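Local coordinates for protein prolyl oligopeptidase (PDB 1YR2) that probably hydrolyses oligopeptides after proline and, less readily, alanine, as a serine peptidase of the prolyl oligopeptidase (S9A) family, at residues A[639-644]-A[670-675]; A[490-495]-A[556-561]. All coordinates share one frame; numbering follows the deposited sequence.

Interaction 1 of 2, residues A[639-644]-A[670-675]; sequences HNVRSG and TAALQT
Both methyls of Val641 meet CD2 of Leu673, CG2 at 4.1 Å and CG1 at 4.2 Å, and the two side chains cross at about a right angle. Val641 CG2 also lies 4.2 Å from CB of Ala672, so this one methyl touches neighbouring positions of the helix. With CG1 anti to the backbone N (chi1 -178°), valine presents its fork to the helix. Alanine is short enough to let the loop come near, while Leu673, whose CB does not itself point at the loop, brings its CD2 methyl up to Val641 and also packs on Ile650 and His683.

Helix 664-675 is the link of a beta-alpha-beta crossover in the alpha/beta-hydrolase domain, joining the neighbouring parallel strands 649-654 and 683-687; the loop holding Val641 lies against its last turns.

The polar bonds lie apart from this apolar contact. In the helix, Thr675 OG1 donates to Ala671 O at 2.7 Å, and Thr675 N reaches the same oxygen at 3.0 Å from the opposite face of the carbonyl plane, so an exposed threonine spends its hydroxyl on its own helix. Beyond the helix, backbone bonding between Gly644 and Ala677 ties the loop down again. At Gly644 (phi 91°, psi 0°) a CB would press on the carbonyl O of the residue before, so glycine fits.

Interaction 2 of 2, residues A[490-495]-A[556-561]; sequences TLLYGY and EWLIAN
Thr490 OG1 is hydrogen-bonded both to Thr564 OG1 and to Leu488 O, which satisfies the hydroxyl of a buried residue whose methyl is needed elsewhere. Its first torsion (chi1 -64°) sets OG1 beside the backbone N and CG2 anti to it, so the branches divide the work: CG2 lies 4.2 Å from CD1 of Leu558, the two side chains meeting at a slant. Two residues along the strand, Leu492 points to the same side and brings its CD1 to 4.2 Å from that same Leu558 CD1. One leucine methyl thus touches both, while Leu491 between them points away, as alternation in a strand demands. Leucine suits the helix position because its long branched end spans the distance to the sheet; it also packs on Met476, Ile478 and Ala521 of the strands beyond.

Where the helix ends, Trp557 O accepts two bonds from Asn561. The backbone N comes to 2.9 Å, and ND2 to 2.8 Å with an N-H...O angle of 161°, in the carbonyl plane and on a lone pair. The same ND2 sits over one face of the Trp557 ring, toward its rim. Asparagine thereby closes off the last turn with its own amide.

Strand 490-493 lies between the parallel strands 519-523 and 569-574, and helix 544-560 joins those two by a beta-alpha-beta crossover over it. This is the central architecture of the alpha/beta-hydrolase fold, in which strand 569-574 leads into a GxSxG sequence consistent with the nucleophile elbow.

In the fold
Both interactions lie in the alpha/beta-hydrolase domain, around one sheet, but share no element: their centres are 24 Å apart and their nearest atoms about 12 Å. In interaction 2 a helix rests directly on an inner strand and all three touching residues are buried. Interaction 1 sets a loop against a helix near the far edge of the sheet; there Ala672 and Leu673 are buried, but the loop residue, Val641, is partly exposed. Both contacts are apolar, yet in 490-495 a buried threonine hydroxyl needs polar partners, whereas in 670-675 an exposed threonine bonds back to its own helix.

Interaction 1 of 2, residues A[639-644]-A[670-675]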
loop_
_atom_site.group_PDB
_atom_site.type_symbol
_atom_site.label_atom_id
_atom_site.label_comp_id
_atom_site.label_asym_id
_atom_site.label_seq_id
_atom_site.Cartn_x
_atom_site.Cartn_y
_atom_site.Cartn_z
ATOM N N HIS A 639 -16.131 25.183 -10.436
ATOM C CA HIS A 639 -16.765 26.489 -10.215
ATOM C C HIS A 639 -15.745 27.601 -10.059
ATOM O O HIS A 639 -16.130 28.748 -9.886
ATOM C CB HIS A 639 -17.676 26.463 -8.963
ATOM C CG HIS A 639 -18.794 25.493 -9.076
ATOM N ND1 HIS A 639 -18.691 24.210 -8.597
ATOM C CD2 HIS A 639 -20.012 25.593 -9.656
ATOM C CE1 HIS A 639 -19.811 23.557 -8.874
ATOM N NE2 HIS A 639 -20.621 24.373 -9.527
ATOM N N ASN A 640 -14.443 27.270 -10.070
ATOM C CA ASN A 640 -13.393 28.264 -9.829
ATOM C C ASN A 640 -12.374 28.454 -10.940
ATOM O O ASN A 640 -11.279 28.945 -10.713
ATOM C CB ASN A 640 -12.656 27.977 -8.523
ATOM C CG ASN A 640 -13.506 28.297 -7.311
ATOM O OD1 ASN A 640 -13.679 29.455 -6.989
ATOM N ND2 ASN A 640 -14.117 27.277 -6.696
ATOM N N VAL A 641 -12.719 28.044 -12.145
ATOM C CA VAL A 641 -11.861 28.356 -13.294
ATOM C C VAL A 641 -11.864 29.890 -13.533
ATOM O O VAL A 641 -12.922 30.515 -13.567
ATOM C CB VAL A 641 -12.331 27.569 -14.547
ATOM C CG1 VAL A 641 -11.442 27.828 -15.755
ATOM C CG2 VAL A 641 -12.332 26.120 -14.286
ATOM N N ARG A 642 -10.681 30.474 -13.714
ATOM C CA ARG A 642 -10.492 31.935 -13.767
ATOM C C ARG A 642 -10.105 32.437 -15.127
ATOM O O ARG A 642 -8.938 32.291 -15.552
ATOM C CB ARG A 642 -9.366 32.352 -12.836
ATOM C CG ARG A 642 -9.592 31.951 -11.408
ATOM C CD ARG A 642 -8.323 31.873 -10.650
ATOM N NE ARG A 642 -7.613 33.130 -10.754
ATOM C CZ ARG A 642 -6.355 33.320 -10.358
ATOM N NH1 ARG A 642 -5.628 32.324 -9.842
ATOM N NH2 ARG A 642 -5.813 34.524 -10.508
ATOM N N SER A 643 -11.008 33.094 -15.826
ATOM C CA SER A 643 -10.608 33.582 -17.143
ATOM C C SER A 643 -9.675 34.786 -17.041
ATOM O O SER A 643 -9.620 35.499 -16.037
ATOM C CB SER A 643 -11.818 33.817 -18.038
ATOM O OG SER A 643 -12.623 34.822 -17.446
ATOM N N GLY A 644 -8.888 34.954 -18.082
ATOM C CA GLY A 644 -7.899 35.998 -18.166
ATOM C C GLY A 644 -6.520 35.638 -17.655
ATOM O O GLY A 644 -5.636 36.456 -17.702
ATOM N N THR A 670 -13.458 19.624 -17.822
ATOM C CA THR A 670 -12.812 19.812 -19.131
ATOM C C THR A 670 -13.565 20.810 -20.028
ATOM O O THR A 670 -12.976 21.658 -20.714
ATOM C CB THR A 670 -12.726 18.431 -19.844
ATOM O OG1 THR A 670 -11.895 17.551 -19.066
ATOM C CG2 THR A 670 -12.028 18.583 -21.203
ATOM N N ALA A 671 -14.883 20.691 -20.072
ATOM C CA ALA A 671 -15.702 21.638 -20.828
ATOM C C ALA A 671 -15.471 23.055 -20.340
ATOM O O ALA A 671 -15.334 23.956 -21.155
ATOM C CB ALA A 671 -17.196 21.263 -20.789
ATOM N N ALA A 672 -15.391 23.246 -19.016
ATOM C CA ALA A 672 -15.152 24.533 -18.428
ATOM C C ALA A 672 -13.793 25.097 -18.814
ATOM O O ALA A 672 -13.714 26.276 -19.247
ATOM C CB ALA A 672 -15.306 24.506 -16.856
ATOM N N LEU A 673 -12.734 24.279 -18.693
ATOM C CA LEU A 673 -11.392 24.715 -19.081
ATOM C C LEU A 673 -11.305 25.074 -20.575
ATOM O O LEU A 673 -10.661 26.051 -20.914
ATOM C CB LEU A 673 -10.360 23.582 -18.865
ATOM C CG LEU A 673 -10.065 23.125 -17.454
ATOM C CD1 LEU A 673 -9.115 21.993 -17.479
ATOM C CD2 LEU A 673 -9.472 24.255 -16.606
ATOM N N GLN A 674 -11.899 24.261 -21.459
ATOM C CA GLN A 674 -11.795 24.478 -22.911
ATOM C C GLN A 674 -12.611 25.712 -23.337
ATOM O O GLN A 674 -12.246 26.408 -24.257
ATOM C CB GLN A 674 -12.252 23.273 -23.721
ATOM C CG GLN A 674 -11.259 22.121 -23.721
ATOM C CD GLN A 674 -11.717 20.895 -24.446
ATOM O OE1 GLN A 674 -12.856 20.835 -24.992
ATOM N NE2 GLN A 674 -10.839 19.856 -24.433
ATOM N N THR A 675 -13.689 25.990 -22.612
ATOM C CA THR A 675 -14.507 27.172 -22.841
ATOM C C THR A 675 -13.909 28.475 -22.289
ATOM O O THR A 675 -14.192 29.548 -22.814
ATOM C CB THR A 675 -15.841 26.954 -22.202
ATOM O OG1 THR A 675 -16.437 25.802 -22.804
ATOM C CG2 THR A 675 -16.831 28.165 -22.462
#

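Interaction 2 of 2, residues A[490-495]-A[556-561]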
loop_
_atom_site.group_PDB
_atom_site.type_symbol
_atom_site.label_atom_id
_atom_site.label_comp_id
_atom_site.label_asym_id
_atom_site.label_seq_id
_atom_site.Cartn_x
_atom_site.Cartn_y
_atom_site.Cartn_z
ATOM N N THR A 490 10.265 18.145 -12.668
ATOM C CA THR A 490 9.854 17.490 -11.438
ATOM C C THR A 490 8.389 17.153 -11.534
ATOM O O THR A 490 7.581 17.946 -11.996
ATOM C CB THR A 490 10.108 18.411 -10.234
ATOM O OG1 THR A 490 11.506 18.656 -10.095
ATOM C CG2 THR A 490 9.692 17.768 -8.919
ATOM N N LEU A 491 8.070 15.940 -11.087
ATOM C CA LEU A 491 6.719 15.460 -10.933
ATOM C C LEU A 491 6.427 15.410 -9.433
ATOM O O LEU A 491 7.053 14.627 -8.703
ATOM C CB LEU A 491 6.604 14.066 -11.558
ATOM C CG LEU A 491 5.205 13.457 -11.734
ATOM C CD1 LEU A 491 5.305 12.168 -12.580
ATOM C CD2 LEU A 491 4.593 13.125 -10.436
ATOM N N LEU A 492 5.470 16.224 -8.989
ATOM C CA LEU A 492 5.068 16.335 -7.578
ATOM C C LEU A 492 3.688 15.727 -7.415
ATOM O O LEU A 492 2.757 16.154 -8.064
ATOM C CB LEU A 492 5.033 17.791 -7.152
ATOM C CG LEU A 492 4.363 18.143 -5.842
ATOM C CD1 LEU A 492 5.106 17.472 -4.659
ATOM C CD2 LEU A 492 4.263 19.641 -5.678
ATOM N N TYR A 493 3.601 14.731 -6.553
ATOM C CA TYR A 493 2.396 13.954 -6.277
ATOM C C TYR A 493 1.862 14.214 -4.876
ATOM O O TYR A 493 2.613 14.497 -3.932
ATOM C CB TYR A 493 2.741 12.479 -6.441
ATOM C CG TYR A 493 1.582 11.538 -6.268
ATOM C CD1 TYR A 493 0.734 11.248 -7.326
ATOM C CD2 TYR A 493 1.320 10.947 -5.054
ATOM C CE1 TYR A 493 -0.316 10.399 -7.168
ATOM C CE2 TYR A 493 0.242 10.070 -4.896
ATOM C CZ TYR A 493 -0.561 9.821 -5.972
ATOM O OH TYR A 493 -1.619 8.984 -5.851
ATOM N N GLY A 494 0.545 14.203 -4.764
ATOM C CA GLY A 494 -0.077 14.286 -3.450
ATOM C C GLY A 494 -1.460 13.656 -3.489
ATOM O O GLY A 494 -1.969 13.324 -4.548
ATOM N N TYR A 495 -2.025 13.441 -2.313
ATOM C CA TYR A 495 -3.437 12.997 -2.160
ATOM C C TYR A 495 -4.152 13.917 -1.193
ATOM O O TYR A 495 -4.892 14.823 -1.616
ATOM C CB TYR A 495 -3.481 11.549 -1.688
ATOM C CG TYR A 495 -4.855 10.907 -1.705
ATOM C CD1 TYR A 495 -5.430 10.481 -2.885
ATOM C CD2 TYR A 495 -5.584 10.699 -0.530
ATOM C CE1 TYR A 495 -6.693 9.847 -2.918
ATOM C CE2 TYR A 495 -6.844 10.085 -0.564
ATOM C CZ TYR A 495 -7.390 9.684 -1.751
ATOM O OH TYR A 495 -8.611 9.066 -1.782
ATOM N N GLU A 556 6.393 25.514 -4.116
ATOM C CA GLU A 556 7.246 26.671 -3.889
ATOM C C GLU A 556 8.630 26.297 -3.352
ATOM O O GLU A 556 9.626 26.888 -3.745
ATOM C CB GLU A 556 6.540 27.683 -2.971
ATOM C CG GLU A 556 5.361 28.326 -3.668
ATOM C CD GLU A 556 4.583 29.293 -2.809
ATOM O OE1 GLU A 556 4.362 29.019 -1.596
ATOM O OE2 GLU A 556 4.195 30.339 -3.362
ATOM N N TRP A 557 8.656 25.333 -2.445
ATOM C CA TRP A 557 9.855 24.907 -1.746
ATOM C C TRP A 557 10.805 24.284 -2.752
ATOM O O TRP A 557 12.002 24.535 -2.723
ATOM C CB TRP A 557 9.536 23.888 -0.635
ATOM C CG TRP A 557 10.682 23.612 0.232
ATOM C CD1 TRP A 557 10.996 24.242 1.402
ATOM C CD2 TRP A 557 11.732 22.682 -0.019
ATOM N NE1 TRP A 557 12.156 23.717 1.907
ATOM C CE2 TRP A 557 12.632 22.763 1.056
ATOM C CE3 TRP A 557 11.996 21.757 -1.056
ATOM C CZ2 TRP A 557 13.796 21.981 1.126
ATOM C CZ3 TRP A 557 13.144 20.974 -0.982
ATOM C CH2 TRP A 557 14.051 21.119 0.082
ATOM N N LEU A 558 10.268 23.469 -3.635
ATOM C CA LEU A 558 11.094 22.740 -4.587
ATOM C C LEU A 558 11.792 23.712 -5.553
ATOM O O LEU A 558 12.915 23.493 -5.953
ATOM C CB LEU A 558 10.236 21.768 -5.357
ATOM C CG LEU A 558 9.613 20.546 -4.655
ATOM C CD1 LEU A 558 8.467 19.862 -5.492
ATOM C CD2 LEU A 558 10.699 19.567 -4.303
ATOM N N ILE A 559 11.084 24.761 -5.932
ATOM C CA ILE A 559 11.630 25.813 -6.800
ATOM C C ILE A 559 12.625 26.667 -6.068
ATOM O O ILE A 559 13.711 26.949 -6.606
ATOM C CB ILE A 559 10.506 26.653 -7.459
ATOM C CG1 ILE A 559 9.671 25.730 -8.346
ATOM C CG2 ILE A 559 11.136 27.830 -8.253
ATOM C CD1 ILE A 559 8.400 26.296 -8.908
ATOM N N ALA A 560 12.284 27.048 -4.840
ATOM C CA ALA A 560 13.145 27.921 -4.038
ATOM C C ALA A 560 14.441 27.241 -3.633
ATOM O O ALA A 560 15.493 27.888 -3.424
ATOM C CB ALA A 560 12.399 28.382 -2.811
ATOM N N ASN A 561 14.385 25.934 -3.514
ATOM C CA ASN A 561 15.502 25.197 -2.962
ATOM C C ASN A 561 16.304 24.438 -4.002
ATOM O O ASN A 561 17.127 23.600 -3.666
ATOM C CB ASN A 561 15.021 24.310 -1.815
ATOM C CG ASN A 561 14.637 25.131 -0.623
ATOM O OD1 ASN A 561 15.507 25.452 0.191
ATOM N ND2 ASN A 561 13.376 25.620 -0.589
#